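Local structure of putative pterin-4-alpha-carbinolamine dehydratase (Brucella melitensis, 3JST) at residues A[30-35]-A[91-96]; A[34-39]-A[67-72]; A[44-49]-A[62-67]; A[56-61]-A[82-87]. The protein probably catalyses the dehydration of 4a-hydroxytetrahydrobiopterin to dihydrobiopterin, a step in recycling the pterin cofactor. All coordinates share one frame; numbering follows the deposited sequence.

Interaction 1 of 4, residues A[30-35]-A[91-96]; sequences ITRSFK and KMNAIA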
# COMPACT_ATOMS: atom_id res chain seq x y z
N ILE A 30 3.80 -0.24 5.97
CA ILE A 30 4.50 0.48 4.90
C ILE A 30 3.61 1.57 4.33
O ILE A 30 2.38 1.49 4.42
CB ILE A 30 4.98 -0.48 3.78
CG1 ILE A 30 3.81 -1.20 3.11
CG2 ILE A 30 5.98 -1.49 4.35
CD1 ILE A 30 4.21 -2.08 1.92
N THR A 31 4.23 2.59 3.75
CA THR A 31 3.49 3.77 3.32
C THR A 31 4.09 4.42 2.08
O THR A 31 5.30 4.39 1.85
CB THR A 31 3.38 4.80 4.48
OG1 THR A 31 2.43 5.83 4.13
CG2 THR A 31 4.74 5.43 4.80
N ARG A 32 3.21 4.98 1.26
CA ARG A 32 3.59 5.87 0.17
C ARG A 32 2.58 7.02 0.07
O ARG A 32 1.38 6.82 0.27
CB ARG A 32 3.66 5.13 -1.17
CG ARG A 32 4.03 6.05 -2.34
CD ARG A 32 4.33 5.31 -3.63
NE ARG A 32 4.68 6.26 -4.68
CZ ARG A 32 4.75 5.99 -5.98
NH1 ARG A 32 5.08 6.95 -6.84
NH2 ARG A 32 4.49 4.77 -6.45
N SER A 33 3.09 8.20 -0.24
CA SER A 33 2.27 9.36 -0.55
C SER A 33 2.28 9.54 -2.06
O SER A 33 3.33 9.81 -2.66
CB SER A 33 2.82 10.61 0.13
OG SER A 33 2.73 10.49 1.54
N PHE A 34 1.11 9.37 -2.67
CA PHE A 34 0.94 9.58 -4.10
C PHE A 34 0.50 11.02 -4.33
O PHE A 34 -0.28 11.57 -3.55
CB PHE A 34 -0.12 8.62 -4.66
CG PHE A 34 0.26 7.17 -4.57
CD1 PHE A 34 0.86 6.52 -5.65
CD2 PHE A 34 0.01 6.43 -3.41
CE1 PHE A 34 1.21 5.17 -5.58
CE2 PHE A 34 0.35 5.09 -3.33
CZ PHE A 34 0.95 4.46 -4.41
N LYS A 35 1.02 11.61 -5.40
CA LYS A 35 0.66 12.95 -5.81
C LYS A 35 0.24 12.88 -7.28
O LYS A 35 1.05 12.56 -8.14
CB LYS A 35 1.84 13.90 -5.64
CG LYS A 35 1.54 15.37 -5.92
CD LYS A 35 0.82 16.03 -4.75
CE LYS A 35 0.79 17.55 -4.89
NZ LYS A 35 2.17 18.13 -4.86
N LYS A 91 0.37 -3.38 -6.80
CA LYS A 91 -0.77 -3.05 -7.67
C LYS A 91 -1.00 -1.55 -7.74
O LYS A 91 -1.24 -1.00 -8.81
CB LYS A 91 -2.05 -3.74 -7.18
CG LYS A 91 -3.25 -3.56 -8.12
CD LYS A 91 -3.07 -4.34 -9.44
CE LYS A 91 -4.38 -4.41 -10.20
NZ LYS A 91 -4.28 -5.20 -11.45
N MET A 92 -0.93 -0.89 -6.58
CA MET A 92 -1.06 0.57 -6.50
C MET A 92 0.00 1.26 -7.36
O MET A 92 -0.30 2.22 -8.07
CB MET A 92 -0.96 1.05 -5.06
CG MET A 92 -2.24 0.84 -4.28
SD MET A 92 -2.13 1.37 -2.57
CE MET A 92 -3.86 1.26 -2.10
N ASN A 93 1.24 0.77 -7.28
CA ASN A 93 2.32 1.30 -8.11
C ASN A 93 2.04 1.13 -9.61
O ASN A 93 2.37 2.01 -10.40
CB ASN A 93 3.67 0.68 -7.73
CG ASN A 93 4.34 1.41 -6.58
OD1 ASN A 93 3.69 2.14 -5.83
ND2 ASN A 93 5.65 1.22 -6.44
N ALA A 94 1.42 0.01 -9.97
CA ALA A 94 1.04 -0.25 -11.36
C ALA A 94 -0.08 0.68 -11.81
O ALA A 94 -0.04 1.22 -12.91
CB ALA A 94 0.63 -1.72 -11.54
N ILE A 95 -1.07 0.88 -10.95
CA ILE A 95 -2.20 1.77 -11.26
C ILE A 95 -1.70 3.21 -11.43
O ILE A 95 -2.02 3.87 -12.41
CB ILE A 95 -3.28 1.73 -10.15
CG1 ILE A 95 -3.93 0.35 -10.06
CG2 ILE A 95 -4.36 2.78 -10.42
CD1 ILE A 95 -4.63 0.11 -8.73
N ALA A 96 -0.90 3.68 -10.47
CA ALA A 96 -0.40 5.05 -10.47
C ALA A 96 0.55 5.36 -11.62
O ALA A 96 0.59 6.48 -12.11
CB ALA A 96 0.29 5.36 -9.14
O HOH W 1 3.91 4.19 -9.33

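Interaction 2 of 4, residues A[34-39]-A[67-72]; sequences FKFKDF and NRVDVT. With EDO (1,2-ethanediol), chain C.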
# COMPACT_ATOMS: atom_id res chain seq x y z
N PHE A 34 1.11 9.37 -2.67
CA PHE A 34 0.94 9.58 -4.10
C PHE A 34 0.50 11.02 -4.33
O PHE A 34 -0.28 11.57 -3.55
CB PHE A 34 -0.12 8.62 -4.66
CG PHE A 34 0.26 7.17 -4.57
CD1 PHE A 34 0.86 6.52 -5.65
CD2 PHE A 34 0.01 6.43 -3.41
CE1 PHE A 34 1.21 5.17 -5.58
CE2 PHE A 34 0.35 5.09 -3.33
CZ PHE A 34 0.95 4.46 -4.41
N LYS A 35 1.02 11.61 -5.40
CA LYS A 35 0.66 12.95 -5.81
C LYS A 35 0.24 12.88 -7.28
O LYS A 35 1.05 12.56 -8.14
CB LYS A 35 1.84 13.90 -5.64
CG LYS A 35 1.54 15.37 -5.92
CD LYS A 35 0.82 16.03 -4.75
CE LYS A 35 0.79 17.55 -4.89
NZ LYS A 35 2.17 18.13 -4.86
N PHE A 36 -1.03 13.18 -7.54
CA PHE A 36 -1.56 13.17 -8.90
C PHE A 36 -1.76 14.59 -9.39
O PHE A 36 -1.55 15.55 -8.65
CB PHE A 36 -2.87 12.38 -8.92
CG PHE A 36 -2.72 10.97 -8.44
CD1 PHE A 36 -2.21 9.99 -9.28
CD2 PHE A 36 -3.03 10.63 -7.13
CE1 PHE A 36 -2.06 8.68 -8.84
CE2 PHE A 36 -2.88 9.33 -6.68
CZ PHE A 36 -2.39 8.35 -7.54
N LYS A 37 -2.12 14.75 -10.66
CA LYS A 37 -2.27 16.09 -11.22
C LYS A 37 -3.55 16.78 -10.75
O LYS A 37 -3.60 18.01 -10.70
CB LYS A 37 -2.17 16.07 -12.75
CG LYS A 37 -3.31 15.37 -13.49
CD LYS A 37 -3.25 15.72 -14.99
CE LYS A 37 -3.89 14.66 -15.86
NZ LYS A 37 -3.16 13.36 -15.77
N ASP A 38 -4.57 16.01 -10.39
CA ASP A 38 -5.84 16.57 -9.91
C ASP A 38 -6.64 15.55 -9.10
O ASP A 38 -6.20 14.41 -8.91
CB ASP A 38 -6.67 17.11 -11.09
CG ASP A 38 -6.90 16.07 -12.20
OD1 ASP A 38 -6.78 14.85 -11.97
OD2 ASP A 38 -7.20 16.50 -13.33
N PHE A 39 -7.80 15.97 -8.60
CA PHE A 39 -8.66 15.07 -7.84
C PHE A 39 -9.17 13.91 -8.70
O PHE A 39 -9.18 12.76 -8.25
CB PHE A 39 -9.84 15.82 -7.21
CG PHE A 39 -10.83 14.93 -6.54
CD1 PHE A 39 -10.54 14.34 -5.31
CD2 PHE A 39 -12.06 14.65 -7.14
CE1 PHE A 39 -11.46 13.50 -4.69
CE2 PHE A 39 -12.98 13.82 -6.52
CZ PHE A 39 -12.68 13.24 -5.30
N ASN A 67 -5.57 16.20 -4.78
CA ASN A 67 -4.73 15.36 -5.64
C ASN A 67 -3.74 14.47 -4.90
O ASN A 67 -2.95 13.75 -5.53
CB ASN A 67 -3.99 16.23 -6.66
CG ASN A 67 -3.03 17.21 -6.00
OD1 ASN A 67 -3.17 17.56 -4.83
ND2 ASN A 67 -2.04 17.66 -6.77
N ARG A 68 -3.76 14.51 -3.56
CA ARG A 68 -2.86 13.70 -2.74
C ARG A 68 -3.58 12.49 -2.19
O ARG A 68 -4.69 12.62 -1.67
CB ARG A 68 -2.31 14.52 -1.57
CG ARG A 68 -1.38 15.64 -1.98
CD ARG A 68 -0.87 16.43 -0.78
NE ARG A 68 -1.81 17.45 -0.33
CZ ARG A 68 -2.45 17.48 0.84
NH1 ARG A 68 -2.27 16.53 1.76
NH2 ARG A 68 -3.27 18.49 1.12
N VAL A 69 -2.95 11.32 -2.29
CA VAL A 69 -3.43 10.13 -1.60
C VAL A 69 -2.28 9.51 -0.80
O VAL A 69 -1.28 9.09 -1.38
CB VAL A 69 -3.99 9.06 -2.57
CG1 VAL A 69 -4.69 7.96 -1.78
CG2 VAL A 69 -4.93 9.69 -3.59
N ASP A 70 -2.44 9.47 0.52
CA ASP A 70 -1.46 8.84 1.40
C ASP A 70 -1.98 7.48 1.81
O ASP A 70 -3.09 7.37 2.32
CB ASP A 70 -1.24 9.69 2.66
CG ASP A 70 -0.79 11.10 2.34
OD1 ASP A 70 0.00 11.27 1.40
OD2 ASP A 70 -1.26 12.03 3.03
N VAL A 71 -1.18 6.44 1.58
CA VAL A 71 -1.57 5.07 1.86
C VAL A 71 -0.65 4.43 2.89
O VAL A 71 0.58 4.54 2.79
CB VAL A 71 -1.52 4.21 0.57
CG1 VAL A 71 -2.02 2.80 0.85
CG2 VAL A 71 -2.33 4.87 -0.54
N THR A 72 -1.25 3.78 3.89
CA THR A 72 -0.54 2.93 4.85
C THR A 72 -1.11 1.52 4.79
O THR A 72 -2.34 1.33 4.83
CB THR A 72 -0.66 3.47 6.28
OG1 THR A 72 -0.05 4.76 6.37
CG2 THR A 72 0.01 2.53 7.28
C1 EDO C . -2.92 6.55 6.60
O1 EDO C . -3.31 7.70 7.36
C2 EDO C . -2.39 6.99 5.25
O2 EDO C . -0.97 7.13 5.30

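Interaction 3 of 4, residues A[44-49]-A[62-67]; sequences GFMAQA and WFNAYN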
# COMPACT_ATOMS: atom_id res chain seq x y z
N GLY A 44 -9.69 8.18 -9.60
CA GLY A 44 -9.53 7.02 -10.48
C GLY A 44 -8.60 5.98 -9.89
O GLY A 44 -8.89 4.78 -9.94
N PHE A 45 -7.49 6.44 -9.33
CA PHE A 45 -6.53 5.58 -8.63
C PHE A 45 -7.21 4.87 -7.45
O PHE A 45 -7.07 3.66 -7.30
CB PHE A 45 -5.32 6.40 -8.15
CG PHE A 45 -4.49 5.72 -7.10
CD1 PHE A 45 -3.46 4.87 -7.45
CD2 PHE A 45 -4.73 5.96 -5.75
CE1 PHE A 45 -2.69 4.25 -6.48
CE2 PHE A 45 -3.96 5.35 -4.78
CZ PHE A 45 -2.94 4.49 -5.14
N MET A 46 -7.94 5.63 -6.64
CA MET A 46 -8.65 5.06 -5.49
C MET A 46 -9.71 4.05 -5.92
O MET A 46 -9.88 3.01 -5.28
CB MET A 46 -9.28 6.17 -4.63
CG MET A 46 -8.24 7.04 -3.92
SD MET A 46 -8.96 8.30 -2.84
CE MET A 46 -9.45 7.29 -1.44
N ALA A 47 -10.42 4.35 -7.01
CA ALA A 47 -11.43 3.44 -7.56
C ALA A 47 -10.81 2.10 -7.96
O ALA A 47 -11.31 1.04 -7.59
CB ALA A 47 -12.14 4.08 -8.75
N GLN A 48 -9.70 2.15 -8.70
CA GLN A 48 -9.01 0.94 -9.12
C GLN A 48 -8.43 0.15 -7.94
O GLN A 48 -8.53 -1.07 -7.91
CB GLN A 48 -7.90 1.27 -10.12
CG GLN A 48 -8.45 1.78 -11.44
CD GLN A 48 -7.39 1.91 -12.50
OE1 GLN A 48 -7.11 3.02 -12.98
NE2 GLN A 48 -6.79 0.79 -12.89
N ALA A 49 -7.83 0.87 -6.99
CA ALA A 49 -7.27 0.25 -5.79
C ALA A 49 -8.35 -0.41 -4.93
O ALA A 49 -8.13 -1.48 -4.36
CB ALA A 49 -6.50 1.29 -4.96
N TRP A 62 -6.03 4.85 4.20
CA TRP A 62 -5.65 5.89 3.26
C TRP A 62 -6.39 7.22 3.43
O TRP A 62 -7.53 7.27 3.88
CB TRP A 62 -5.72 5.40 1.80
CG TRP A 62 -7.02 4.82 1.31
CD1 TRP A 62 -8.17 4.62 2.03
CD2 TRP A 62 -7.28 4.32 -0.01
NE1 TRP A 62 -9.13 4.05 1.22
CE2 TRP A 62 -8.61 3.86 -0.03
CE3 TRP A 62 -6.51 4.24 -1.19
CZ2 TRP A 62 -9.19 3.31 -1.18
CZ3 TRP A 62 -7.10 3.69 -2.33
CH2 TRP A 62 -8.43 3.24 -2.31
N PHE A 63 -5.67 8.29 3.09
CA PHE A 63 -6.13 9.66 3.26
C PHE A 63 -6.05 10.32 1.89
O PHE A 63 -5.06 10.14 1.17
CB PHE A 63 -5.22 10.39 4.25
CG PHE A 63 -5.45 11.89 4.31
CD1 PHE A 63 -6.44 12.42 5.12
CD2 PHE A 63 -4.66 12.76 3.57
CE1 PHE A 63 -6.65 13.80 5.18
CE2 PHE A 63 -4.86 14.14 3.63
CZ PHE A 63 -5.85 14.66 4.43
N ASN A 64 -7.08 11.09 1.54
CA ASN A 64 -7.08 11.87 0.31
C ASN A 64 -7.43 13.33 0.59
O ASN A 64 -8.29 13.62 1.42
CB ASN A 64 -8.04 11.25 -0.72
CG ASN A 64 -8.39 12.20 -1.86
OD1 ASN A 64 -9.53 12.65 -1.96
ND2 ASN A 64 -7.42 12.50 -2.72
N ALA A 65 -6.73 14.23 -0.09
CA ALA A 65 -7.03 15.65 -0.07
C ALA A 65 -6.74 16.18 -1.47
O ALA A 65 -5.58 16.32 -1.85
CB ALA A 65 -6.19 16.38 0.97
N TYR A 66 -7.79 16.44 -2.24
CA TYR A 66 -7.68 16.83 -3.65
C TYR A 66 -6.80 15.83 -4.43
O TYR A 66 -7.24 14.70 -4.66
CB TYR A 66 -7.20 18.29 -3.78
CG TYR A 66 -7.23 18.82 -5.20
CD1 TYR A 66 -8.42 18.89 -5.91
CD2 TYR A 66 -6.07 19.25 -5.84
CE1 TYR A 66 -8.46 19.35 -7.21
CE2 TYR A 66 -6.10 19.72 -7.15
CZ TYR A 66 -7.30 19.77 -7.83
OH TYR A 66 -7.35 20.25 -9.12
N ASN A 67 -5.57 16.20 -4.78
CA ASN A 67 -4.73 15.36 -5.64
C ASN A 67 -3.74 14.47 -4.90
O ASN A 67 -2.95 13.75 -5.53
CB ASN A 67 -3.99 16.23 -6.66
CG ASN A 67 -3.03 17.21 -6.00
OD1 ASN A 67 -3.17 17.56 -4.83
ND2 ASN A 67 -2.04 17.66 -6.77

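Interaction 4 of 4, residues A[56-61]-A[82-87]; sequences LDHHPE and TELDIK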
# COMPACT_ATOMS: atom_id res chain seq x y z
N LEU A 56 -8.74 -8.97 -2.97
CA LEU A 56 -7.90 -9.59 -1.94
C LEU A 56 -8.55 -9.69 -0.56
O LEU A 56 -8.02 -10.37 0.32
CB LEU A 56 -6.61 -8.79 -1.77
CG LEU A 56 -5.62 -8.71 -2.92
CD1 LEU A 56 -4.39 -7.95 -2.45
CD2 LEU A 56 -5.25 -10.10 -3.43
N ASP A 57 -9.69 -9.01 -0.37
CA ASP A 57 -10.26 -8.80 0.96
C ASP A 57 -9.17 -8.25 1.89
O ASP A 57 -8.90 -8.80 2.96
CB ASP A 57 -10.88 -10.10 1.52
CG ASP A 57 -11.74 -9.85 2.75
OD1 ASP A 57 -12.25 -8.72 2.93
OD2 ASP A 57 -11.93 -10.80 3.54
N HIS A 58 -8.53 -7.18 1.45
CA HIS A 58 -7.41 -6.59 2.16
C HIS A 58 -7.44 -5.08 1.91
O HIS A 58 -7.16 -4.62 0.80
CB HIS A 58 -6.09 -7.20 1.67
CG HIS A 58 -4.89 -6.74 2.44
ND1 HIS A 58 -4.68 -7.07 3.75
CD2 HIS A 58 -3.84 -5.96 2.07
CE1 HIS A 58 -3.55 -6.52 4.17
NE2 HIS A 58 -3.03 -5.84 3.17
N HIS A 59 -7.77 -4.33 2.95
CA HIS A 59 -8.14 -2.93 2.77
C HIS A 59 -7.09 -1.98 3.34
O HIS A 59 -6.56 -2.20 4.43
CB HIS A 59 -9.50 -2.69 3.39
CG HIS A 59 -10.57 -3.56 2.80
ND1 HIS A 59 -10.92 -4.78 3.34
CD2 HIS A 59 -11.31 -3.41 1.67
CE1 HIS A 59 -11.86 -5.33 2.59
NE2 HIS A 59 -12.11 -4.53 1.57
N PRO A 60 -6.78 -0.91 2.58
CA PRO A 60 -5.76 0.03 3.02
C PRO A 60 -6.26 0.99 4.09
O PRO A 60 -7.47 1.14 4.27
CB PRO A 60 -5.44 0.81 1.74
CG PRO A 60 -6.74 0.81 0.98
CD PRO A 60 -7.34 -0.54 1.27
N GLU A 61 -5.32 1.61 4.79
CA GLU A 61 -5.59 2.84 5.53
C GLU A 61 -5.12 3.97 4.61
O GLU A 61 -3.94 4.03 4.26
CB GLU A 61 -4.85 2.88 6.86
CG GLU A 61 -5.40 1.89 7.89
CD GLU A 61 -4.68 1.96 9.23
OE1 GLU A 61 -3.76 2.78 9.39
OE2 GLU A 61 -5.05 1.17 10.13
N THR A 82 2.65 -8.27 5.60
CA THR A 82 2.63 -9.58 4.95
C THR A 82 2.63 -9.40 3.43
O THR A 82 2.61 -8.27 2.93
CB THR A 82 1.38 -10.40 5.35
OG1 THR A 82 0.22 -9.86 4.69
CG2 THR A 82 1.16 -10.39 6.87
N GLU A 83 2.64 -10.51 2.72
CA GLU A 83 2.59 -10.52 1.25
C GLU A 83 1.37 -9.78 0.69
O GLU A 83 1.45 -9.21 -0.39
CB GLU A 83 2.65 -11.96 0.73
CG GLU A 83 2.57 -12.14 -0.79
CD GLU A 83 3.70 -11.45 -1.56
OE1 GLU A 83 4.71 -11.05 -0.96
OE2 GLU A 83 3.57 -11.32 -2.80
N LEU A 84 0.26 -9.78 1.42
CA LEU A 84 -0.93 -9.01 1.02
C LEU A 84 -0.64 -7.51 0.87
O LEU A 84 -1.12 -6.86 -0.06
CB LEU A 84 -2.06 -9.21 2.03
CG LEU A 84 -2.67 -10.61 2.14
CD1 LEU A 84 -3.65 -10.68 3.31
CD2 LEU A 84 -3.35 -11.00 0.84
N ASP A 85 0.15 -6.97 1.79
CA ASP A 85 0.54 -5.56 1.74
C ASP A 85 1.49 -5.31 0.57
O ASP A 85 1.39 -4.29 -0.11
CB ASP A 85 1.21 -5.16 3.05
CG ASP A 85 0.30 -5.37 4.24
OD1 ASP A 85 -0.79 -4.76 4.25
OD2 ASP A 85 0.67 -6.16 5.14
N ILE A 86 2.39 -6.26 0.35
CA ILE A 86 3.30 -6.20 -0.79
C ILE A 86 2.52 -6.24 -2.11
O ILE A 86 2.81 -5.48 -3.02
CB ILE A 86 4.34 -7.34 -0.77
CG1 ILE A 86 5.12 -7.37 0.56
CG2 ILE A 86 5.30 -7.21 -1.95
CD1 ILE A 86 5.65 -6.01 1.04
N LYS A 87 1.54 -7.13 -2.20
CA LYS A 87 0.70 -7.23 -3.40
C LYS A 87 -0.06 -5.93 -3.67
O LYS A 87 -0.14 -5.47 -4.82
CB LYS A 87 -0.28 -8.40 -3.29
CG LYS A 87 0.37 -9.76 -3.40
CD LYS A 87 -0.63 -10.90 -3.21
CE LYS A 87 -1.37 -11.21 -4.49
NZ LYS A 87 -2.31 -12.36 -4.31

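Interaction 1 of 4, residues A[30-35]-A[91-96]
Asn93 OD1 sits at the edge of two flat groups, the Phe34 ring and the Arg32 guanidinium, which themselves overlap. Arg32 CD lies over one face of the phenyl ring, toward its rim, while Phe34 CD1 stands 3.8 Å above the centre of the guanidinium plane. At the far side of the ring the helix supplies small or slender groups: Ala96 CB approaches Phe34 CE1 obliquely at 3.7 Å, and Met92 CB lies 4.0 Å from Phe34 CZ. Alanine suits this spot because a short side chain lets the aromatic ring come close to the helix.

Arg32 runs out with CG anti to the backbone N (chi1 178°), an extended shape that carries its guanidinium across to Asn93. Its NH2 donates to Asn93 OD1 over 2.8 Å, in the guanidinium plane yet from well above the amide plane. The two planes are almost perpendicular, 86° apart. Water bridges the same pair, accepting from Arg32 NH2 and donating to Asn93 O. Asn93 is well fixed: Trp21 NE1 gives OD1 a second donor, and ND2 donates to Asp19 O.

Arg32 and Phe34, two residues apart on strand 30-35, both face the helix. With the axes 11.0 Å apart and nearly parallel (13°), this is the packing of a C-terminal helix on an antiparallel sheet in the alpha+beta fold of pterin carbinolamine dehydratases.

Interaction 2 of 4, residues A[34-39]-A[67-72]
Phe34 and Val69 pair across two neighbouring antiparallel strands, 30-35 and 68-73, inside the four-stranded sheet of the dehydratase fold. Backbone hydrogen bonds set the register: Phe34 N donates to Val69 O at 2.7 Å, and Val69 N returns a bond to Phe34 O. Lys35 and Arg68 form the adjoining non-hydrogen-bonded pair. Beyond it Phe36 N donates to Asn67 O at 2.8 Å, carrying the ladder past the end of strand 30-35.

Apolar contacts cover the face on which the helices pack. Phe36 CE2 meets Val69 CG2 at 3.7 Å, the methyl lying at the ring edge, and Val71 CG2 rests 3.9 Å from Phe34 CE2. Branched valines and flat rings pack together in this largely buried layer. On the other, exposed face the aliphatic parts of Lys35 and Arg68 run side by side, Lys35 CD to Arg68 CG 3.6 Å, a place suited to long chains with charged ends.

Polar groups mark the ends. Thr72 OG1 hydrogen-bonds a 1,2-ethanediol, probably from the crystallisation liquor. Asp38 caps the next helix and bonds Thr41 OG1. With CG tucked between its backbone N and carbonyl carbon (chi1 63°), Asn67 can fold back so that ND2 donates to Phe36 O at 2.9 Å.

Interaction 3 of 4, residues A[44-49]-A[62-67]
Met46 and Trp62 meet where helix 39-56 runs nearly antiparallel to the edge strand 61-65, at 157° with the short axes 11.3 Å apart. The contact is part of the helical layer lying on one face of the antiparallel sheet in this alpha+beta fold, and apolar packing joins the two segments.

Trp62 is the large partner. Its CG occupies the position between backbone N and carbonyl carbon, and the indole extends toward the helix. Over the face of its six-membered ring sits the methyl of Met46: CE is 3.9 Å from the centroid and 13° off the normal, a CH-pi contact. The sulfur stands farther above the same ring, a Met-aromatic contact at longer range. The bend at chi3 of Met46 (76°) turns the methyl back onto the indole, something a flexible, unbranched side chain does easily.

The helix also offers smaller surfaces to the indole. Ala49 CB approaches Trp62 CZ3 obliquely at 3.6 Å, its shortness letting the wide ring come close, and Phe45 CE2 comes to the ring edge at 4.3 Å from the same carbon. Met46 O also touches Trp62 CH2.

Farther along the strand, Met46 SD packs on Asn64 CB at 3.7 Å. The amide of Asn64 is engaged with the turn: its ND2 is bonded to Arg68 O and donates to Tyr66 O at 2.9 Å.

Interaction 4 of 4, residues A[56-61]-A[82-87]
The His-His-Pro sequence of this family, which in its relatives belongs to the pterin-binding active site, begins here with His58, and that side chain carries the contact with the start of helix 83-96. His58 NE2 donates to Asp85 OD1 at 2.7 Å with an N-H...O angle of 146°. The oxygen lies in the imidazole plane, but the donor comes from above the carboxylate plane, the two planes being 58° apart. One ring face is covered by Leu84 CB, 3.6 Å from the centroid and almost exactly on the normal, a CH-pi contact. The ring is therefore held both at an edge and on a face.

Asp85 has a second task. Through its anti lone pair OD2 accepts from Thr82 N at 2.9 Å, while Thr82 OG1 accepts from Leu84 N at 3.3 Å, and this reciprocal pair is a capping box at the N-terminus of the helix. Thr75 OG1 also bonds OD2, so a short acidic side chain serves the helix start and the histidine together.

Leu56, at the end of helix 39-56, precedes Asp57, whose positive phi turns the chain out of the helix. Leu56 CD1 lies 4.2 Å from Leu84 O, and Leu56 CD2 is 3.8 Å from Lys87 NZ.

Interactions 1 and 2 share Phe34 and Lys35 and are tied by the sheet itself: Arg32 O accepts from Val71 N at 2.9 Å. Interaction 3 adds the edge strand, with Asp70 N 2.8 Å from Phe63 O, and its helix joins the same aromatic layer, Phe36 CZ lying 3.4 Å from Phe45 CG. Ile95 of interaction 1 packs on that helix too. Helix 83-96 serves interaction 4 with its beginning and interaction 1 with its end, their centres about 13 Å apart. Interaction 4 includes the His-His-Pro sequence, which in relatives belongs to the active site, and connects to interaction 2 through Thr72 N and Glu61 O, 2.7 Å apart, though their centres are about 19 Å apart.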